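Local coordinates for hydrogenase expression/formation protein (hypb) (PDB 2WSM), which probably acts as a GTP-binding, GTP-hydrolysing metallochaperone that handles nickel and zinc during maturation of hydrogenases, at residues 137-142 with 165-170; 158-163 with 191-196. All coordinates share one frame; numbering follows the deposited sequence.

Interaction 1: residues 137-142 with 165-170; sequences VSVTEG and ALAEAV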
ATOM      1  N   VAL A 137     -10.540  11.085   1.474  1.00 21.38           N
ATOM      2  CA  VAL A 137      -9.575  11.918   0.778  1.00 24.00           C
ATOM      3  C   VAL A 137      -9.992  13.390   0.841  1.00 24.17           C
ATOM      4  O   VAL A 137     -11.173  13.728   0.721  1.00 25.89           O
ATOM      5  CB  VAL A 137      -9.381  11.467  -0.688  1.00 27.89           C
ATOM      6  CG1 VAL A 137     -10.623  11.777  -1.522  1.00 20.80           C
ATOM      7  CG2 VAL A 137      -8.160  12.125  -1.283  1.00 25.58           C
ATOM      8  N   SER A 138      -9.017  14.260   1.049  1.00 20.69           N
ATOM      9  CA  SER A 138      -9.273  15.693   1.078  1.00 29.68           C
ATOM     10  C   SER A 138      -8.978  16.289  -0.300  1.00 28.30           C
ATOM     11  O   SER A 138      -8.106  15.787  -1.014  1.00 23.10           O
ATOM     12  CB  SER A 138      -8.420  16.357   2.167  1.00 28.03           C
ATOM     13  OG  SER A 138      -8.129  17.708   1.850  1.00 33.72           O
ATOM     14  N   VAL A 139      -9.706  17.344  -0.673  1.00 26.97           N
ATOM     15  CA  VAL A 139      -9.509  17.982  -1.978  1.00 31.99           C
ATOM     16  C   VAL A 139      -8.138  18.628  -2.087  1.00 31.42           C
ATOM     17  O   VAL A 139      -7.654  18.876  -3.185  1.00 35.15           O
ATOM     18  CB  VAL A 139     -10.585  19.054  -2.315  1.00 25.98           C
ATOM     19  CG1 VAL A 139     -11.955  18.415  -2.500  1.00 24.24           C
ATOM     20  CG2 VAL A 139     -10.605  20.167  -1.268  1.00 29.35           C
ATOM     21  N   THR A 140      -7.518  18.895  -0.945  1.00 33.79           N
ATOM     22  CA  THR A 140      -6.197  19.516  -0.916  1.00 30.38           C
ATOM     23  C   THR A 140      -5.117  18.549  -1.365  1.00 31.15           C
ATOM     24  O   THR A 140      -3.963  18.938  -1.537  1.00 35.40           O
ATOM     25  CB  THR A 140      -5.851  20.046   0.492  1.00 36.18           C
ATOM     26  OG1 THR A 140      -5.762  18.949   1.407  1.00 38.68           O
ATOM     27  CG2 THR A 140      -6.930  20.999   0.980  1.00 39.35           C
ATOM     28  N   GLU A 141      -5.489  17.289  -1.561  1.00 35.33           N
ATOM     29  CA  GLU A 141      -4.530  16.269  -1.983  1.00 32.47           C
ATOM     30  C   GLU A 141      -4.372  16.236  -3.503  1.00 31.44           C
ATOM     31  O   GLU A 141      -3.498  15.549  -4.030  1.00 30.83           O
ATOM     32  CB  GLU A 141      -4.946  14.891  -1.463  1.00 29.74           C
ATOM     33  CG  GLU A 141      -4.847  14.752   0.047  1.00 36.00           C
ATOM     34  CD  GLU A 141      -5.497  13.481   0.565  1.00 32.63           C
ATOM     35  OE1 GLU A 141      -5.091  12.378   0.136  1.00 29.22           O
ATOM     36  OE2 GLU A 141      -6.411  13.591   1.410  1.00 31.63           O
ATOM     37  N   GLY A 142      -5.210  16.989  -4.203  1.00 33.76           N
ATOM     38  CA  GLY A 142      -5.221  16.945  -5.655  1.00 35.47           C
ATOM     39  C   GLY A 142      -6.373  16.098  -6.161  1.00 31.69           C
ATOM     40  O   GLY A 142      -6.666  15.043  -5.601  1.00 29.83           O
ATOM     41  N   ALA A 165     -15.320  22.576   0.713  1.00 37.45           N
ATOM     42  CA  ALA A 165     -15.456  24.034   0.694  1.00 41.66           C
ATOM     43  C   ALA A 165     -14.127  24.737   0.410  1.00 42.08           C
ATOM     44  O   ALA A 165     -14.088  25.954   0.244  1.00 45.86           O
ATOM     45  CB  ALA A 165     -16.074  24.548   1.994  1.00 41.57           C
ATOM     46  N   LEU A 166     -13.043  23.971   0.356  1.00 36.96           N
ATOM     47  CA  LEU A 166     -11.746  24.509  -0.040  1.00 36.96           C
ATOM     48  C   LEU A 166     -11.430  24.169  -1.498  1.00 39.04           C
ATOM     49  O   LEU A 166     -10.385  24.556  -2.019  1.00 41.30           O
ATOM     50  CB  LEU A 166     -10.634  23.977   0.869  1.00 33.54           C
ATOM     51  CG  LEU A 166     -10.740  24.334   2.355  1.00 42.03           C
ATOM     52  CD1 LEU A 166      -9.508  23.868   3.112  1.00 38.70           C
ATOM     53  CD2 LEU A 166     -10.945  25.829   2.537  1.00 47.46           C
ATOM     54  N   ALA A 167     -12.342  23.449  -2.150  1.00 39.08           N
ATOM     55  CA  ALA A 167     -12.130  22.976  -3.520  1.00 40.42           C
ATOM     56  C   ALA A 167     -11.660  24.087  -4.449  1.00 42.13           C
ATOM     57  O   ALA A 167     -10.556  24.036  -4.996  1.00 41.69           O
ATOM     58  CB  ALA A 167     -13.397  22.345  -4.069  1.00 34.38           C
ATOM     59  N   GLU A 168     -12.516  25.088  -4.622  1.00 41.18           N
ATOM     60  CA  GLU A 168     -12.224  26.213  -5.494  1.00 43.13           C
ATOM     61  C   GLU A 168     -10.880  26.840  -5.143  1.00 41.74           C
ATOM     62  O   GLU A 168     -10.020  27.005  -6.003  1.00 42.03           O
ATOM     63  CB  GLU A 168     -13.338  27.257  -5.394  1.00 45.57           C
ATOM     64  CG  GLU A 168     -13.612  27.976  -6.699  1.00 58.78           C
ATOM     65  CD  GLU A 168     -13.973  27.014  -7.811  1.00 50.55           C
ATOM     66  OE1 GLU A 168     -15.083  26.442  -7.765  1.00 56.17           O
ATOM     67  OE2 GLU A 168     -13.146  26.830  -8.729  1.00 47.27           O
ATOM     68  N   ALA A 169     -10.701  27.167  -3.868  1.00 45.05           N
ATOM     69  CA  ALA A 169      -9.487  27.833  -3.398  1.00 44.73           C
ATOM     70  C   ALA A 169      -8.205  27.110  -3.787  1.00 46.30           C
ATOM     71  O   ALA A 169      -7.177  27.742  -4.022  1.00 53.55           O
ATOM     72  CB  ALA A 169      -9.541  28.029  -1.890  1.00 47.64           C
ATOM     73  N   VAL A 170      -8.254  25.785  -3.849  1.00 46.86           N
ATOM     74  CA  VAL A 170      -7.039  25.016  -4.105  1.00 48.76           C
ATOM     75  C   VAL A 170      -6.932  24.540  -5.550  1.00 44.19           C
ATOM     76  O   VAL A 170      -5.933  23.928  -5.937  1.00 52.58           O
ATOM     77  CB  VAL A 170      -6.914  23.812  -3.150  1.00 47.59           C
ATOM     78  CG1 VAL A 170      -6.856  24.294  -1.714  1.00 47.52           C
ATOM     79  CG2 VAL A 170      -8.076  22.841  -3.353  1.00 42.54           C
TER
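The isopropyl group of Val-139 overlaps the backbone where Leu-166 passes into Ala-167, its CG2 lying 3.8 Å from Ala-167 N. With chi1 at -67°, CG2 sits between the backbone N and the carbonyl carbon, which brings both methyls to the other segment. CG1 comes alongside Ala-167 CB at 4.5 Å, while CG2 also meets Leu-166 CB at 4.4 Å and, four residues on, Val-170 CG2 at 4.2 Å. That last methyl also rests against the Val-139 carbonyl, Val-170 CG2 to Val-139 O being 4.0 Å. Nearer the surface, Thr-140 CG2 touches Val-170 CG1 at 4.3 Å and Leu-166 CD1 at 4.4 Å. No hydrogen bond crosses between the segments, so the contact is apolar packing of modest extent, burying 186 Å² in all.

Polar bonds within 137-142 accompany the turn. Ser-138 N donates to Glu-141 OE2 at 2.7 Å, nearly straight at 172° but meeting the carboxylate from 49° above its plane, and the hydroxyls of Ser-138 and Thr-140 are hydrogen-bonded to each other.

Val-139 thus packs just past the end of strand 132-138, against the short, irregular helix 167-170, with Val-174 and Met-177 of helix 174-184 also against its side chain.

Interaction 2: residues 158-163 with 191-196; sequences LIVINK and IEMDLK
Met-193 carries its side chain across Val-160 and reaches Asn-162. Its CB lies 3.9 Å from Val-160 CG1. CG stands anti to the backbone N (chi1 -178°), which puts it 4.0 Å from Asn-162 OD1; a bend at chi3 (-75°) then folds CE back against the same valine methyl. Further down this face, Leu-158 CD1 meets Ile-191 CD1 at 3.8 Å. Helix 201-212 covers the layer, Phe-207 touching Leu-158 and Trp-204 touching Met-193. Ile-161 and Glu-192 point to the other face, where helix 174-184 lies.

The strands are locked in parallel register: Ile-191 N donates to Ile-159 O at 3.0 Å, Ile-161 N to Ile-191 O at 2.9 Å and Met-193 N to Ile-161 O at 2.7 Å. Farther along, Asp-194 packs against Lys-163. Its CG, anti to the backbone N at chi1 -173°, swings OD2 to 3.5 Å from Lys-163 CA, while Lys-196 NZ forms a salt bridge to the same OD2 at 2.9 Å, syn but tilted from the carboxylate plane; Ala-165 N is a weak second partner. With an alanine here, the Lys-196 ammonium is likely to lose its mate and Thr-197 N its OD1 acceptor.

Asn-162 ND2 bonds Ser-41 O, and Lys-163 NZ weakly reaches Gly-40 O, both in the probable P-loop. The pair probably corresponds to the Asn-Lys start of the GTPase NKxD motif, with Ala-165 in place of its Asp; the strands themselves, linked through helix 174-184, form a beta-alpha-beta crossover of the P-loop NTPase fold.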
ATOM      1  N   LEU A 158     -17.547   2.966   1.587  1.00 22.23           N
ATOM      2  CA  LEU A 158     -17.933   4.363   1.583  1.00 24.49           C
ATOM      3  C   LEU A 158     -16.675   5.181   1.340  1.00 20.97           C
ATOM      4  O   LEU A 158     -15.629   4.923   1.930  1.00 22.95           O
ATOM      5  CB  LEU A 158     -18.599   4.753   2.909  1.00 22.77           C
ATOM      6  CG  LEU A 158     -19.327   6.102   2.964  1.00 31.97           C
ATOM      7  CD1 LEU A 158     -20.335   6.147   4.119  1.00 35.57           C
ATOM      8  CD2 LEU A 158     -18.350   7.251   3.080  1.00 27.09           C
ATOM      9  N   ILE A 159     -16.778   6.143   0.438  1.00 20.96           N
ATOM     10  CA  ILE A 159     -15.659   7.003   0.099  1.00 25.46           C
ATOM     11  C   ILE A 159     -16.026   8.432   0.473  1.00 28.28           C
ATOM     12  O   ILE A 159     -17.085   8.935   0.075  1.00 27.04           O
ATOM     13  CB  ILE A 159     -15.337   6.927  -1.402  1.00 22.65           C
ATOM     14  CG1 ILE A 159     -14.868   5.514  -1.776  1.00 20.53           C
ATOM     15  CG2 ILE A 159     -14.315   7.988  -1.778  1.00 23.01           C
ATOM     16  CD1 ILE A 159     -14.622   5.294  -3.269  1.00 19.68           C
ATOM     17  N   VAL A 160     -15.169   9.073   1.258  1.00 22.67           N
ATOM     18  CA  VAL A 160     -15.429  10.438   1.687  1.00 21.60           C
ATOM     19  C   VAL A 160     -14.505  11.420   0.981  1.00 25.46           C
ATOM     20  O   VAL A 160     -13.279  11.355   1.124  1.00 22.75           O
ATOM     21  CB  VAL A 160     -15.263  10.610   3.208  1.00 26.12           C
ATOM     22  CG1 VAL A 160     -15.598  12.049   3.626  1.00 25.56           C
ATOM     23  CG2 VAL A 160     -16.138   9.614   3.957  1.00 23.88           C
ATOM     24  N   ILE A 161     -15.101  12.319   0.206  1.00 22.03           N
ATOM     25  CA  ILE A 161     -14.360  13.429  -0.370  1.00 26.37           C
ATOM     26  C   ILE A 161     -14.535  14.630   0.559  1.00 22.86           C
ATOM     27  O   ILE A 161     -15.648  15.076   0.812  1.00 25.98           O
ATOM     28  CB  ILE A 161     -14.823  13.735  -1.803  1.00 27.50           C
ATOM     29  CG1 ILE A 161     -14.754  12.461  -2.652  1.00 23.22           C
ATOM     30  CG2 ILE A 161     -13.968  14.816  -2.420  1.00 21.89           C
ATOM     31  CD1 ILE A 161     -15.481  12.563  -3.979  1.00 28.87           C
ATOM     32  N   ASN A 162     -13.415  15.142   1.055  1.00 22.05           N
ATOM     33  CA  ASN A 162     -13.384  15.938   2.267  1.00 27.50           C
ATOM     34  C   ASN A 162     -12.900  17.360   2.038  1.00 29.71           C
ATOM     35  O   ASN A 162     -12.197  17.642   1.064  1.00 25.56           O
ATOM     36  CB  ASN A 162     -12.470  15.244   3.296  1.00 32.53           C
ATOM     37  CG  ASN A 162     -12.667  15.770   4.702  1.00 31.23           C
ATOM     38  OD1 ASN A 162     -13.728  16.282   5.038  1.00 35.39           O
ATOM     39  ND2 ASN A 162     -11.641  15.643   5.533  1.00 36.21           N
ATOM     40  N   LYS A 163     -13.272  18.246   2.959  1.00 29.03           N
ATOM     41  CA  LYS A 163     -12.878  19.648   2.904  1.00 32.25           C
ATOM     42  C   LYS A 163     -13.251  20.268   1.558  1.00 31.39           C
ATOM     43  O   LYS A 163     -12.487  21.054   0.995  1.00 36.81           O
ATOM     44  CB  LYS A 163     -11.372  19.798   3.169  1.00 29.45           C
ATOM     45  CG  LYS A 163     -10.916  19.280   4.529  1.00 28.98           C
ATOM     46  CD  LYS A 163      -9.424  19.531   4.772  1.00 34.64           C
ATOM     47  CE  LYS A 163      -8.861  18.544   5.797  1.00 43.58           C
ATOM     48  NZ  LYS A 163      -7.588  18.997   6.449  1.00 40.55           N
ATOM     49  N   ILE A 191     -19.679  10.451  -0.239  1.00 31.81           N
ATOM     50  CA  ILE A 191     -20.141  11.639   0.453  1.00 29.55           C
ATOM     51  C   ILE A 191     -19.183  12.791   0.214  1.00 25.64           C
ATOM     52  O   ILE A 191     -17.976  12.640   0.354  1.00 29.86           O
ATOM     53  CB  ILE A 191     -20.268  11.385   1.967  1.00 31.85           C
ATOM     54  CG1 ILE A 191     -21.314  10.303   2.240  1.00 30.35           C
ATOM     55  CG2 ILE A 191     -20.622  12.672   2.688  1.00 30.63           C
ATOM     56  CD1 ILE A 191     -21.320   9.787   3.674  1.00 25.74           C
ATOM     57  N   GLU A 192     -19.725  13.938  -0.165  1.00 30.25           N
ATOM     58  CA  GLU A 192     -18.933  15.149  -0.277  1.00 30.35           C
ATOM     59  C   GLU A 192     -19.048  15.889   1.041  1.00 27.47           C
ATOM     60  O   GLU A 192     -20.144  16.252   1.465  1.00 27.87           O
ATOM     61  CB  GLU A 192     -19.449  16.019  -1.416  1.00 36.56           C
ATOM     62  CG  GLU A 192     -19.523  15.305  -2.753  1.00 35.17           C
ATOM     63  CD  GLU A 192     -20.313  16.102  -3.767  1.00 43.77           C
ATOM     64  OE1 GLU A 192     -19.977  17.289  -3.986  1.00 33.47           O
ATOM     65  OE2 GLU A 192     -21.282  15.544  -4.330  1.00 51.95           O
ATOM     66  N   MET A 193     -17.920  16.115   1.699  1.00 28.34           N
ATOM     67  CA  MET A 193     -17.978  16.542   3.089  1.00 26.12           C
ATOM     68  C   MET A 193     -17.144  17.772   3.379  1.00 29.12           C
ATOM     69  O   MET A 193     -16.047  17.939   2.849  1.00 30.51           O
ATOM     70  CB  MET A 193     -17.562  15.390   4.013  1.00 30.73           C
ATOM     71  CG  MET A 193     -17.630  15.714   5.508  1.00 32.37           C
ATOM     72  SD  MET A 193     -17.037  14.356   6.550  1.00 31.09           S
ATOM     73  CE  MET A 193     -18.406  13.210   6.436  1.00 23.21           C
ATOM     74  N   ASP A 194     -17.697  18.639   4.218  1.00 32.17           N
ATOM     75  CA  ASP A 194     -16.947  19.747   4.788  1.00 35.80           C
ATOM     76  C   ASP A 194     -17.457  19.974   6.204  1.00 35.65           C
ATOM     77  O   ASP A 194     -18.537  20.527   6.402  1.00 38.02           O
ATOM     78  CB  ASP A 194     -17.117  21.011   3.955  1.00 37.24           C
ATOM     79  CG  ASP A 194     -16.224  22.131   4.428  1.00 37.28           C
ATOM     80  OD1 ASP A 194     -16.731  23.025   5.131  1.00 44.40           O
ATOM     81  OD2 ASP A 194     -15.015  22.113   4.112  1.00 35.59           O
ATOM     82  N   LEU A 195     -16.688  19.527   7.187  1.00 34.94           N
ATOM     83  CA  LEU A 195     -17.135  19.585   8.575  1.00 40.79           C
ATOM     84  C   LEU A 195     -17.407  21.022   9.036  1.00 42.70           C
ATOM     85  O   LEU A 195     -18.360  21.272   9.779  1.00 44.85           O
ATOM     86  CB  LEU A 195     -16.146  18.859   9.500  1.00 32.82           C
ATOM     87  CG  LEU A 195     -16.173  17.328   9.353  1.00 36.98           C
ATOM     88  CD1 LEU A 195     -15.183  16.627  10.286  1.00 30.99           C
ATOM     89  CD2 LEU A 195     -17.585  16.801   9.588  1.00 36.52           C
ATOM     90  N   LYS A 196     -16.586  21.962   8.576  1.00 39.42           N
ATOM     91  CA  LYS A 196     -16.774  23.372   8.905  1.00 45.17           C
ATOM     92  C   LYS A 196     -18.198  23.830   8.597  1.00 46.78           C
ATOM     93  O   LYS A 196     -18.878  24.400   9.452  1.00 46.49           O
ATOM     94  CB  LYS A 196     -15.778  24.248   8.143  1.00 45.82           C
ATOM     95  CG  LYS A 196     -14.319  24.008   8.499  1.00 50.56           C
ATOM     96  CD  LYS A 196     -13.390  24.876   7.649  1.00 58.02           C
ATOM     97  CE  LYS A 196     -13.527  24.573   6.149  1.00 58.16           C
ATOM     98  NZ  LYS A 196     -12.970  23.239   5.760  1.00 46.02           N
TER
HETATM   99  O   HOH W   1     -14.169  18.325   6.247  1.00 22.67           O

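Interactions 1 and 2 have centres about 10 Å apart and meet at the C-terminal end of strand 132-138 and along its neighbour 158-162. Val-137 N and Val-160 O are 2.8 Å apart, and Val-137 O and Asn-162 N 2.7 Å, probable hydrogen bonds that place the two strands side by side. Past the strands the contacts abut, Ala-165 CB lying 3.4 Å from Asp-194 OD2. Segment 165-170 follows 158-163 closely in sequence, and this short connection together with the strand pairing brings the contacts side by side. The probable P-loop is approached from both: Glu-141 touches Ala-38 and Ser-41, and Asn-162 bonds Ser-41, consistent with a shared place beside the nucleotide site.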